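Local coordinates for protein glycosyltransferase Gtf1 (Streptococcus pneumoniae, PDB 4PQG) that belongs to the GT-B glycosyltransferases, pairing two Rossmann-like domains with an extended antiparallel beta-sheet and holding uridine-5'-diphosphate in a pocket, at residues A[406-411]-A[463-468]; A[446-451]-A[469-474]; A[344-349]-A[360-365]; A[430-433]-A[437-440]. One frame throughout, in Å; residues are numbered along the deposited sequence.

In the fold
All four contacts lie in one Rossmann-like domain of the GT-B fold, around its six-stranded parallel sheet. Contacts 1 and 2 share helix 458-474 and have centres about 9 Å apart: Y465 reaches the loop after strand 404-406, while the next turns meet Y448 on edge strand 447-450. Contact 3 sets helix 343-353 on the sheet, its centre about 10 Å from that of contact 1, and L346 packs on Y465. Contact 4 joins strand 428-431, the neighbour of 447-450, to the short helix after it. Towards the ligands, S411 of contact 1 neighbours NAG, Y365 of contact 3 touches UDP, and the N437 side chain of contact 4 is about 9 Å from each.

Contact 1: residues A[406-411]-A[463-468]; sequences LTASTS and QAYAAK. With NAG (2-acetamido-2-deoxy-beta-D-glucopyranose), chain D.
T407 makes the first touch along 406-411, and it does so with its backbone: its carbonyl O accepts a hydrogen bond of 2.7 Å from the hydroxyl OH of Y465. The phenol comes to the oxygen in the carbonyl plane, on a lone pair, with a C=O...OH angle of 134°. T407 O lies at the edge of the ring, close to its plane, and also stands 3.3 Å from Y465 CE1, so the oxygen nestles beside one flank of the phenol. Y465 can span this gap because its CG stands anti to the carbonyl carbon (chi1 -84°), carrying the ring away from helix 458-474 toward the loop.

A408 follows, its CA 3.4 Å from Y465 OH and its methyl CB 4.3 Å from Y465 CZ, packing obliquely on the phenol end. This is the point where strand 404-406 of the parallel sheet gives way to the loop before helix 416-423, at the carboxyl end of the strand, where Rossmann-like domains commonly place their ligand-binding loops. The buried tyrosine thus joins a covering helix to the start of that loop, and F431 meets its ring edge-to-face.

S409 turns away from the helix. Its OG takes a weak hydrogen bond of 3.4 Å from S411 N and also pairs with E412 OE2, while T410 OG1 is bonded to H342 NE2. At the far end, S411 O lies 3.3 Å from the acetamido methyl C8 of NAG. The sugar itself is hydrogen-bonded to E412 OE1 and to the backbone nitrogens of G413, F414 and G415.

Contact 2: residues A[446-451]-A[469-474]; sequences NGYLIP and ICQLYQ
The side-chain amide of Q471, lying across the phenol end of Y448, is held at both polar atoms: OE1 accepts a hydrogen bond from K468 NZ, one turn back on the helix, and NE2 donates to E475 OE1 just beyond it. With both ends tied, the amide is fixed in rotation and lies at a slant to the tyrosine ring, ring and amide planes 29° apart.

The closest touch is between Y448 OH and Q471 CG, 3.4 Å, followed by OH to CD at 3.5 Å; ring carbon CZ is 3.9 Å from the same CD. Q471 gets there with CG anti to the backbone N (chi1 -177°) and an extended chain beyond it, so that the chain passes obliquely across the hydroxyl end. L472 approaches differently. Its CB comes to the edge of the Y448 ring, near the ring plane, 4.0 Å from CE2, and no hydrogen bond crosses between the two segments.

K468 adds a cation-pi contact with Y448, so the lysine serves both the ring and the glutamine that borders it. M481 of helix 478-489 touches both Y448 and L472. L472 CD2 in turn sits 4.1 Å above the centre of the Y473 ring.

Strand 447-450 is an outermost strand of the six-stranded parallel sheet, and helix 458-474 covers this edge through Y448 and I450, a helix-on-sheet arrangement typical of Rossmann-like domains in GT-B enzymes.

Contact 3: residues A[344-349]-A[360-365]; sequences DWLVKA and LTFDIY
The ring of F362 is packed from two directions: from helix 343-353, L346 CB approaches it obliquely, 3.8 Å from CZ, and from its own strand I364 lies on one face, with CG1 3.6 Å above the plane and offset toward the rim. The three residues belong to a beta-alpha-beta crossover, in which strand 330-334 leads through helix 343-353 into the neighbouring parallel strand 361-365. The helix runs back nearly antiparallel to the strand, 164° between their directions, with the two short axes 10.1 Å apart at closest approach.

F362 reaches across because its CG is anti to the backbone N (chi1 -179°), which extends the ring from the sheet toward the helix. There CZ also meets the L346 branch CD1, at 4.0 Å, while CE2 lies against the backbone of the next residue, 4.0 Å from V347 N. The helix thus meets the ring from one side, through L346 and the V347 backbone N, while I364 CG1 lies on the opposite face, and every residue that touches here is buried and apolar.

Neighbouring elements close round the same core. I387 of the adjoining strand touches both F362 and V347, and L346 packs on Y465 and A408. Further along the strand, Y365 points elsewhere and touches UDP.

V347 shares one methyl between the two strand residues: CG2 is 4.0 Å from F362 CE2 and only 3.6 Å from I364 CD1.

Contact 4: residues A[430-433]-A[437-440]; sequences GFDV and NQTF
This is a largely polar contact across a tight connection, where N437 and Q438 at the start of helix 436-440 turn back to bind F431 and D432, where strand 428-431 runs into a turn. N437 ND2 donates to F431 O over 2.7 Å, nearly straight at 167° and on a lone pair in the carbonyl plane; the oxygen also lies in the amide plane of N437. With CG anti to the backbone carbonyl carbon (chi1 -81°), the amide of N437 is brought to this oxygen. G430 has no side chain, and N437 ND2 comes within 3.7 Å of G430 C.

F431 O has a second partner in V433 N, a weak bond of 2.9 Å that closes an inverse gamma turn centred on D432. F431 N and N437 ND2, both donors, are bridged by a water that accepts from each at 2.9 Å.

Q438 grips the outer side of the turn. Its NE2 donates to D432 OD1 over 3.1 Å, meeting the oxygen from above the carboxylate plane, 35° out of it, with the amide and carboxylate roughly perpendicular. A second water donates to V433 O and accepts from N437 N, tying the turn to the helix backbone.

F440 O, at the helix end, accepts from N446 ND2 ahead of the next strand. Strand 428-431, helix 436-440 and strand 447-450 together form a compact beta-alpha-beta unit of the Rossmann-like GT-B domain.

Contact 1: residues A[406-411]-A[463-468]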
loop_
_atom_site.group_PDB
_atom_site.type_symbol
_atom_site.label_atom_id
_atom_site.label_comp_id
_atom_site.label_asym_id
_atom_site.label_seq_id
_atom_site.Cartn_x
_atom_site.Cartn_y
_atom_site.Cartn_z
ATOM N N LEU A 406 14.607 -10.768 -10.492
ATOM C CA LEU A 406 15.530 -10.850 -9.341
ATOM C C LEU A 406 14.970 -10.247 -8.032
ATOM O O LEU A 406 14.372 -9.192 -8.039
ATOM C CB LEU A 406 16.824 -10.099 -9.665
ATOM C CG LEU A 406 17.616 -10.437 -10.929
ATOM C CD1 LEU A 406 18.861 -9.562 -10.981
ATOM C CD2 LEU A 406 17.982 -11.916 -10.933
ATOM N N THR A 407 15.240 -10.909 -6.909
ATOM C CA THR A 407 14.863 -10.428 -5.580
ATOM C C THR A 407 15.996 -10.809 -4.650
ATOM O O THR A 407 16.530 -11.926 -4.726
ATOM C CB THR A 407 13.528 -11.056 -5.071
ATOM O OG1 THR A 407 13.431 -10.890 -3.646
ATOM C CG2 THR A 407 13.462 -12.564 -5.387
ATOM N N ALA A 408 16.361 -9.846 -3.809
ATOM C CA ALA A 408 17.295 -10.017 -2.706
ATOM C C ALA A 408 16.598 -9.716 -1.378
ATOM O O ALA A 408 17.244 -9.484 -0.360
ATOM C CB ALA A 408 18.479 -9.099 -2.912
ATOM N N SER A 409 15.266 -9.684 -1.400
ATOM C CA SER A 409 14.508 -9.530 -0.175
ATOM C C SER A 409 14.806 -10.690 0.765
ATOM O O SER A 409 14.818 -11.865 0.353
ATOM C CB SER A 409 13.000 -9.451 -0.468
ATOM O OG SER A 409 12.262 -9.402 0.738
ATOM N N THR A 410 15.044 -10.354 2.027
ATOM C CA THR A 410 15.360 -11.348 3.025
ATOM C C THR A 410 14.122 -11.958 3.700
ATOM O O THR A 410 14.255 -12.844 4.553
ATOM C CB THR A 410 16.362 -10.785 4.065
ATOM O OG1 THR A 410 16.036 -9.411 4.340
ATOM C CG2 THR A 410 17.782 -10.826 3.479
ATOM N N SER A 411 12.929 -11.502 3.305
ATOM C CA SER A 411 11.687 -12.031 3.876
ATOM C C SER A 411 10.451 -11.547 3.130
ATOM O O SER A 411 10.311 -10.352 2.865
ATOM C CB SER A 411 11.568 -11.648 5.363
ATOM O OG SER A 411 10.307 -12.025 5.888
ATOM N N GLN A 463 28.524 -12.171 -5.517
ATOM C CA GLN A 463 29.166 -13.256 -6.257
ATOM C C GLN A 463 28.180 -14.391 -6.512
ATOM O O GLN A 463 28.163 -14.962 -7.599
ATOM C CB GLN A 463 30.410 -13.750 -5.503
ATOM C CG GLN A 463 30.856 -15.173 -5.800
ATOM C CD GLN A 463 32.056 -15.593 -4.950
ATOM O OE1 GLN A 463 31.961 -16.491 -4.098
ATOM N NE2 GLN A 463 33.190 -14.920 -5.158
ATOM N N ALA A 464 27.346 -14.696 -5.523
ATOM C CA ALA A 464 26.342 -15.749 -5.667
ATOM C C ALA A 464 25.301 -15.393 -6.719
ATOM O O ALA A 464 25.084 -16.163 -7.657
ATOM C CB ALA A 464 25.688 -16.085 -4.327
ATOM N N TYR A 465 24.655 -14.234 -6.580
ATOM C CA TYR A 465 23.670 -13.800 -7.583
ATOM C C TYR A 465 24.289 -13.724 -8.986
ATOM O O TYR A 465 23.698 -14.237 -9.948
ATOM C CB TYR A 465 23.024 -12.460 -7.197
ATOM C CG TYR A 465 21.862 -12.607 -6.247
ATOM C CD1 TYR A 465 20.545 -12.651 -6.723
ATOM C CD2 TYR A 465 22.076 -12.714 -4.870
ATOM C CE1 TYR A 465 19.473 -12.799 -5.849
ATOM C CE2 TYR A 465 21.015 -12.842 -3.993
ATOM C CZ TYR A 465 19.718 -12.878 -4.481
ATOM O OH TYR A 465 18.680 -13.025 -3.588
ATOM N N ALA A 466 25.468 -13.100 -9.097
ATOM C CA ALA A 466 26.186 -13.025 -10.384
ATOM C C ALA A 466 26.359 -14.410 -10.995
ATOM O O ALA A 466 26.023 -14.609 -12.163
ATOM C CB ALA A 466 27.544 -12.355 -10.232
ATOM N N ALA A 467 26.855 -15.358 -10.192
ATOM C CA ALA A 467 27.066 -16.745 -10.638
ATOM C C ALA A 467 25.773 -17.408 -11.099
ATOM O O ALA A 467 25.761 -18.160 -12.077
ATOM C CB ALA A 467 27.709 -17.572 -9.531
ATOM N N LYS A 468 24.682 -17.140 -10.389
ATOM C CA LYS A 468 23.404 -17.756 -10.723
ATOM C C LYS A 468 22.764 -17.187 -11.988
ATOM O O LYS A 468 22.204 -17.937 -12.806
ATOM C CB LYS A 468 22.443 -17.722 -9.531
ATOM C CG LYS A 468 22.716 -18.813 -8.506
ATOM C CD LYS A 468 22.738 -20.180 -9.184
ATOM C CE LYS A 468 22.984 -21.289 -8.196
ATOM N NZ LYS A 468 22.922 -22.607 -8.880
HETATM C C1 NAG D . 3.686 -7.257 2.574
HETATM C C2 NAG D . 4.749 -8.342 2.685
HETATM C C3 NAG D . 4.514 -9.017 1.328
HETATM C C4 NAG D . 3.033 -9.361 1.098
HETATM C C5 NAG D . 2.123 -8.141 1.410
HETATM C C6 NAG D . 0.639 -8.357 1.137
HETATM C C7 NAG D . 7.085 -8.360 3.377
HETATM C C8 NAG D . 8.402 -7.646 3.260
HETATM N N2 NAG D . 6.088 -7.803 2.710
HETATM O O1 NAG D . 3.923 -5.951 3.013
HETATM O O3 NAG D . 5.349 -10.147 1.140
HETATM O O4 NAG D . 2.874 -9.735 -0.249
HETATM O O5 NAG D . 2.392 -7.789 2.769
HETATM O O6 NAG D . 0.185 -9.302 2.079
HETATM O O7 NAG D . 6.975 -9.386 4.068
#

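Contact 2: residues A[446-451]-A[469-474]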
loop_
_atom_site.group_PDB
_atom_site.type_symbol
_atom_site.label_atom_id
_atom_site.label_comp_id
_atom_site.label_asym_id
_atom_site.label_seq_id
_atom_site.Cartn_x
_atom_site.Cartn_y
_atom_site.Cartn_z
ATOM N N ASN A 446 12.316 -23.467 -11.891
ATOM C CA ASN A 446 11.876 -22.175 -12.426
ATOM C C ASN A 446 12.800 -21.025 -12.037
ATOM O O ASN A 446 12.416 -19.858 -12.080
ATOM C CB ASN A 446 10.397 -21.885 -12.072
ATOM C CG ASN A 446 10.209 -21.462 -10.630
ATOM O OD1 ASN A 446 10.756 -22.080 -9.709
ATOM N ND2 ASN A 446 9.420 -20.400 -10.419
ATOM N N GLY A 447 14.035 -21.364 -11.691
ATOM C CA GLY A 447 14.997 -20.365 -11.253
ATOM C C GLY A 447 15.884 -20.979 -10.201
ATOM O O GLY A 447 16.140 -22.199 -10.222
ATOM N N TYR A 448 16.348 -20.141 -9.278
ATOM C CA TYR A 448 17.271 -20.575 -8.232
ATOM C C TYR A 448 16.996 -19.968 -6.859
ATOM O O TYR A 448 16.714 -18.780 -6.736
ATOM C CB TYR A 448 18.694 -20.214 -8.601
ATOM C CG TYR A 448 19.205 -20.801 -9.886
ATOM C CD1 TYR A 448 19.404 -22.183 -10.027
ATOM C CD2 TYR A 448 19.524 -19.970 -10.958
ATOM C CE1 TYR A 448 19.890 -22.712 -11.217
ATOM C CE2 TYR A 448 20.019 -20.488 -12.138
ATOM C CZ TYR A 448 20.202 -21.853 -12.261
ATOM O OH TYR A 448 20.687 -22.340 -13.450
ATOM N N LEU A 449 17.108 -20.805 -5.837
ATOM C CA LEU A 449 17.123 -20.360 -4.476
ATOM C C LEU A 449 18.572 -20.275 -4.005
ATOM O O LEU A 449 19.314 -21.245 -4.073
ATOM C CB LEU A 449 16.307 -21.302 -3.592
ATOM C CG LEU A 449 14.782 -21.218 -3.734
ATOM C CD1 LEU A 449 14.116 -22.377 -3.002
ATOM C CD2 LEU A 449 14.237 -19.899 -3.220
ATOM N N ILE A 450 18.966 -19.099 -3.544
ATOM C CA ILE A 450 20.324 -18.874 -3.067
ATOM C C ILE A 450 20.360 -18.950 -1.544
ATOM O O ILE A 450 19.605 -18.243 -0.882
ATOM C CB ILE A 450 20.863 -17.527 -3.590
ATOM C CG1 ILE A 450 20.889 -17.571 -5.128
ATOM C CG2 ILE A 450 22.228 -17.199 -2.974
ATOM C CD1 ILE A 450 21.399 -16.326 -5.815
ATOM N N PRO A 451 21.236 -19.815 -0.981
ATOM C CA PRO A 451 21.351 -19.922 0.473
ATOM C C PRO A 451 21.602 -18.547 1.050
ATOM O O PRO A 451 22.335 -17.767 0.461
ATOM C CB PRO A 451 22.598 -20.799 0.672
ATOM C CG PRO A 451 22.737 -21.556 -0.600
ATOM C CD PRO A 451 22.233 -20.644 -1.675
ATOM N N ILE A 469 22.846 -15.871 -12.151
ATOM C CA ILE A 469 22.382 -15.215 -13.368
ATOM C C ILE A 469 23.147 -15.808 -14.547
ATOM O O ILE A 469 22.531 -16.278 -15.503
ATOM C CB ILE A 469 22.584 -13.678 -13.324
ATOM C CG1 ILE A 469 21.632 -13.031 -12.294
ATOM C CG2 ILE A 469 22.371 -13.063 -14.700
ATOM C CD1 ILE A 469 22.103 -11.692 -11.755
ATOM N N CYS A 470 24.482 -15.787 -14.459
ATOM C CA CYS A 470 25.349 -16.313 -15.519
ATOM C C CYS A 470 25.030 -17.768 -15.856
ATOM O O CYS A 470 24.917 -18.112 -17.025
ATOM C CB CYS A 470 26.824 -16.149 -15.140
ATOM S SG CYS A 470 27.380 -14.438 -15.234
ATOM N N GLN A 471 24.842 -18.599 -14.830
ATOM C CA GLN A 471 24.467 -20.001 -15.006
ATOM C C GLN A 471 23.147 -20.222 -15.762
ATOM O O GLN A 471 23.031 -21.169 -16.561
ATOM C CB GLN A 471 24.422 -20.721 -13.657
ATOM C CG GLN A 471 24.110 -22.209 -13.763
ATOM C CD GLN A 471 23.967 -22.873 -12.412
ATOM O OE1 GLN A 471 24.155 -22.242 -11.372
ATOM N NE2 GLN A 471 23.632 -24.156 -12.416
ATOM N N LEU A 472 22.160 -19.357 -15.522
ATOM C CA LEU A 472 20.843 -19.488 -16.169
ATOM C C LEU A 472 20.975 -19.342 -17.679
ATOM O O LEU A 472 20.368 -20.093 -18.445
ATOM C CB LEU A 472 19.858 -18.438 -15.618
ATOM C CG LEU A 472 18.401 -18.443 -16.097
ATOM C CD1 LEU A 472 17.517 -17.849 -15.002
ATOM C CD2 LEU A 472 18.221 -17.670 -17.404
ATOM N N TYR A 473 21.774 -18.368 -18.093
ATOM C CA TYR A 473 21.978 -18.115 -19.498
ATOM C C TYR A 473 22.956 -19.115 -20.122
ATOM O O TYR A 473 22.690 -19.660 -21.199
ATOM C CB TYR A 473 22.442 -16.680 -19.705
ATOM C CG TYR A 473 21.318 -15.678 -19.593
ATOM C CD1 TYR A 473 20.437 -15.469 -20.655
ATOM C CD2 TYR A 473 21.131 -14.934 -18.427
ATOM C CE1 TYR A 473 19.404 -14.545 -20.562
ATOM C CE2 TYR A 473 20.103 -14.011 -18.321
ATOM C CZ TYR A 473 19.238 -13.818 -19.384
ATOM O OH TYR A 473 18.216 -12.898 -19.282
ATOM N N GLN A 474 24.059 -19.375 -19.422
ATOM C CA GLN A 474 25.133 -20.215 -19.949
ATOM C C GLN A 474 24.723 -21.681 -20.056
ATOM O O GLN A 474 25.164 -22.368 -20.971
ATOM C CB GLN A 474 26.427 -20.037 -19.135
ATOM C CG GLN A 474 27.048 -18.651 -19.317
ATOM C CD GLN A 474 28.268 -18.380 -18.438
ATOM O OE1 GLN A 474 28.427 -18.949 -17.350
ATOM N NE2 GLN A 474 29.133 -17.487 -18.909
#

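Contact 3: residues A[344-349]-A[360-365]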
loop_
_atom_site.group_PDB
_atom_site.type_symbol
_atom_site.label_atom_id
_atom_site.label_comp_id
_atom_site.label_asym_id
_atom_site.label_seq_id
_atom_site.Cartn_x
_atom_site.Cartn_y
_atom_site.Cartn_z
ATOM N N ASP A 344 20.324 -2.994 -3.509
ATOM C CA ASP A 344 21.743 -2.672 -3.709
ATOM C C ASP A 344 22.590 -3.912 -3.968
ATOM O O ASP A 344 23.494 -3.881 -4.802
ATOM C CB ASP A 344 22.316 -1.820 -2.572
ATOM C CG ASP A 344 22.143 -2.464 -1.214
ATOM O OD1 ASP A 344 20.997 -2.859 -0.898
ATOM O OD2 ASP A 344 23.147 -2.569 -0.468
ATOM N N TRP A 345 22.279 -5.007 -3.276
ATOM C CA TRP A 345 22.908 -6.294 -3.555
ATOM C C TRP A 345 22.661 -6.750 -4.962
ATOM O O TRP A 345 23.584 -7.258 -5.614
ATOM C CB TRP A 345 22.469 -7.361 -2.555
ATOM C CG TRP A 345 22.825 -7.061 -1.115
ATOM C CD1 TRP A 345 23.724 -6.115 -0.639
ATOM C CD2 TRP A 345 22.321 -7.740 0.090
ATOM N NE1 TRP A 345 23.790 -6.147 0.729
ATOM C CE2 TRP A 345 22.978 -7.092 1.231
ATOM C CE3 TRP A 345 21.406 -8.760 0.328
ATOM C CZ2 TRP A 345 22.727 -7.472 2.541
ATOM C CZ3 TRP A 345 21.147 -9.132 1.655
ATOM C CH2 TRP A 345 21.802 -8.503 2.737
ATOM N N LEU A 346 21.433 -6.571 -5.467
ATOM C CA LEU A 346 21.128 -6.940 -6.850
ATOM C C LEU A 346 21.895 -6.099 -7.864
ATOM O O LEU A 346 22.388 -6.631 -8.876
ATOM C CB LEU A 346 19.623 -6.829 -7.154
ATOM C CG LEU A 346 18.705 -7.761 -6.361
ATOM C CD1 LEU A 346 17.260 -7.507 -6.774
ATOM C CD2 LEU A 346 19.099 -9.215 -6.603
ATOM N N VAL A 347 21.971 -4.793 -7.618
ATOM C CA VAL A 347 22.683 -3.907 -8.528
ATOM C C VAL A 347 24.157 -4.344 -8.646
ATOM O O VAL A 347 24.661 -4.531 -9.764
ATOM C CB VAL A 347 22.551 -2.409 -8.131
ATOM C CG1 VAL A 347 23.484 -1.535 -8.958
ATOM C CG2 VAL A 347 21.116 -1.929 -8.319
ATOM N N LYS A 348 24.826 -4.533 -7.506
ATOM C CA LYS A 348 26.222 -5.030 -7.484
ATOM C C LYS A 348 26.422 -6.405 -8.151
ATOM O O LYS A 348 27.442 -6.651 -8.813
ATOM C CB LYS A 348 26.771 -5.033 -6.059
ATOM C CG LYS A 348 26.748 -3.648 -5.426
ATOM C CD LYS A 348 27.608 -3.568 -4.178
ATOM C CE LYS A 348 27.726 -2.130 -3.702
ATOM N NZ LYS A 348 28.759 -2.036 -2.633
ATOM N N ALA A 349 25.440 -7.289 -7.984
ATOM C CA ALA A 349 25.446 -8.589 -8.640
ATOM C C ALA A 349 25.349 -8.441 -10.157
ATOM O O ALA A 349 26.079 -9.120 -10.903
ATOM C CB ALA A 349 24.314 -9.458 -8.115
ATOM N N LEU A 360 23.505 -7.861 -20.642
ATOM C CA LEU A 360 22.626 -7.745 -19.475
ATOM C C LEU A 360 22.064 -6.348 -19.253
ATOM O O LEU A 360 22.812 -5.372 -19.272
ATOM C CB LEU A 360 23.370 -8.152 -18.204
ATOM C CG LEU A 360 23.351 -9.620 -17.814
ATOM C CD1 LEU A 360 23.963 -9.759 -16.423
ATOM C CD2 LEU A 360 21.936 -10.187 -17.863
ATOM N N THR A 361 20.749 -6.260 -19.044
ATOM C CA THR A 361 20.147 -5.039 -18.483
ATOM C C THR A 361 19.308 -5.365 -17.246
ATOM O O THR A 361 18.912 -6.507 -17.049
ATOM C CB THR A 361 19.274 -4.280 -19.482
ATOM O OG1 THR A 361 18.347 -5.198 -20.074
ATOM C CG2 THR A 361 20.138 -3.593 -20.558
ATOM N N PHE A 362 19.051 -4.347 -16.427
ATOM C CA PHE A 362 18.377 -4.510 -15.135
ATOM C C PHE A 362 17.541 -3.272 -14.887
ATOM O O PHE A 362 18.086 -2.212 -14.632
ATOM C CB PHE A 362 19.413 -4.689 -14.003
ATOM C CG PHE A 362 18.815 -4.890 -12.621
ATOM C CD1 PHE A 362 17.576 -5.520 -12.444
ATOM C CD2 PHE A 362 19.519 -4.491 -11.487
ATOM C CE1 PHE A 362 17.049 -5.719 -11.166
ATOM C CE2 PHE A 362 18.996 -4.695 -10.217
ATOM C CZ PHE A 362 17.758 -5.309 -10.057
ATOM N N ASP A 363 16.219 -3.419 -15.002
ATOM C CA ASP A 363 15.274 -2.337 -14.706
ATOM C C ASP A 363 14.682 -2.507 -13.318
ATOM O O ASP A 363 14.269 -3.609 -12.939
ATOM C CB ASP A 363 14.173 -2.269 -15.776
ATOM C CG ASP A 363 14.647 -1.594 -17.059
ATOM O OD1 ASP A 363 15.684 -0.879 -17.034
ATOM O OD2 ASP A 363 13.971 -1.774 -18.096
ATOM N N ILE A 364 14.667 -1.409 -12.564
ATOM C CA ILE A 364 14.231 -1.402 -11.166
ATOM C C ILE A 364 12.972 -0.544 -11.019
ATOM O O ILE A 364 13.025 0.675 -11.171
ATOM C CB ILE A 364 15.361 -0.900 -10.219
ATOM C CG1 ILE A 364 16.577 -1.837 -10.269
ATOM C CG2 ILE A 364 14.868 -0.789 -8.783
ATOM C CD1 ILE A 364 17.846 -1.252 -9.653
ATOM N N TYR A 365 11.848 -1.193 -10.738
ATOM C CA TYR A 365 10.552 -0.519 -10.571
ATOM C C TYR A 365 10.233 -0.315 -9.093
ATOM O O TYR A 365 10.547 -1.161 -8.268
ATOM C CB TYR A 365 9.444 -1.337 -11.229
ATOM C CG TYR A 365 9.543 -1.338 -12.735
ATOM C CD1 TYR A 365 8.811 -0.436 -13.501
ATOM C CD2 TYR A 365 10.391 -2.225 -13.392
ATOM C CE1 TYR A 365 8.907 -0.419 -14.878
ATOM C CE2 TYR A 365 10.494 -2.221 -14.774
ATOM C CZ TYR A 365 9.760 -1.312 -15.509
ATOM O OH TYR A 365 9.868 -1.311 -16.878
#

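Contact 4: residues A[430-433]-A[437-440]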
loop_
_atom_site.group_PDB
_atom_site.type_symbol
_atom_site.label_atom_id
_atom_site.label_comp_id
_atom_site.label_asym_id
_atom_site.label_seq_id
_atom_site.Cartn_x
_atom_site.Cartn_y
_atom_site.Cartn_z
ATOM N N GLY A 430 16.179 -15.796 -6.113
ATOM C CA GLY A 430 16.071 -15.170 -4.799
ATOM C C GLY A 430 16.654 -15.976 -3.660
ATOM O O GLY A 430 17.106 -17.113 -3.846
ATOM N N PHE A 431 16.646 -15.386 -2.471
ATOM C CA PHE A 431 17.138 -16.072 -1.283
ATOM C C PHE A 431 16.217 -17.215 -0.856
ATOM O O PHE A 431 14.990 -17.133 -1.015
ATOM C CB PHE A 431 17.271 -15.095 -0.119
ATOM C CG PHE A 431 18.471 -14.194 -0.194
ATOM C CD1 PHE A 431 19.772 -14.714 -0.214
ATOM C CD2 PHE A 431 18.311 -12.807 -0.182
ATOM C CE1 PHE A 431 20.873 -13.868 -0.241
ATOM C CE2 PHE A 431 19.417 -11.962 -0.217
ATOM C CZ PHE A 431 20.698 -12.496 -0.244
ATOM N N ASP A 432 16.821 -18.278 -0.320
ATOM C CA ASP A 432 16.084 -19.396 0.242
ATOM C C ASP A 432 15.562 -19.002 1.622
ATOM O O ASP A 432 16.111 -19.405 2.648
ATOM C CB ASP A 432 16.995 -20.622 0.340
ATOM C CG ASP A 432 16.226 -21.922 0.582
ATOM O OD1 ASP A 432 14.999 -21.881 0.813
ATOM O OD2 ASP A 432 16.854 -22.998 0.534
ATOM N N VAL A 433 14.514 -18.177 1.640
ATOM C CA VAL A 433 13.975 -17.648 2.889
ATOM C C VAL A 433 12.454 -17.688 2.841
ATOM O O VAL A 433 11.874 -17.558 1.771
ATOM C CB VAL A 433 14.457 -16.197 3.183
ATOM C CG1 VAL A 433 15.929 -16.181 3.602
ATOM C CG2 VAL A 433 14.207 -15.268 2.002
ATOM N N ASN A 437 9.420 -16.723 -1.295
ATOM C CA ASN A 437 10.432 -17.304 -2.180
ATOM C C ASN A 437 10.334 -18.820 -2.206
ATOM O O ASN A 437 10.485 -19.440 -3.247
ATOM C CB ASN A 437 11.841 -16.887 -1.744
ATOM C CG ASN A 437 12.219 -15.502 -2.233
ATOM O OD1 ASN A 437 11.384 -14.764 -2.773
ATOM N ND2 ASN A 437 13.483 -15.143 -2.053
ATOM N N GLN A 438 10.059 -19.400 -1.050
ATOM C CA GLN A 438 9.903 -20.841 -0.939
ATOM C C GLN A 438 8.580 -21.335 -1.541
ATOM O O GLN A 438 8.487 -22.490 -1.947
ATOM C CB GLN A 438 10.086 -21.289 0.509
ATOM C CG GLN A 438 11.521 -21.121 0.998
ATOM C CD GLN A 438 11.658 -21.150 2.506
ATOM O OE1 GLN A 438 10.667 -21.164 3.240
ATOM N NE2 GLN A 438 12.904 -21.143 2.983
ATOM N N THR A 439 7.581 -20.450 -1.619
ATOM C CA THR A 439 6.327 -20.726 -2.345
ATOM C C THR A 439 6.497 -20.644 -3.884
ATOM O O THR A 439 5.993 -21.499 -4.632
ATOM C CB THR A 439 5.181 -19.772 -1.878
ATOM O OG1 THR A 439 4.980 -19.913 -0.469
ATOM C CG2 THR A 439 3.876 -20.120 -2.546
ATOM N N PHE A 440 7.198 -19.622 -4.362
ATOM C CA PHE A 440 7.213 -19.340 -5.802
ATOM C C PHE A 440 8.422 -19.837 -6.603
ATOM O O PHE A 440 8.375 -19.827 -7.831
ATOM C CB PHE A 440 6.998 -17.846 -6.065
ATOM C CG PHE A 440 5.661 -17.346 -5.608
ATOM C CD1 PHE A 440 4.490 -17.806 -6.205
ATOM C CD2 PHE A 440 5.567 -16.433 -4.561
ATOM C CE1 PHE A 440 3.247 -17.359 -5.781
ATOM C CE2 PHE A 440 4.325 -15.977 -4.132
ATOM C CZ PHE A 440 3.163 -16.439 -4.745
HETATM O O HOH W 1 15.220 -12.870 -2.125
HETATM O O HOH W 2 10.498 -15.124 0.920
#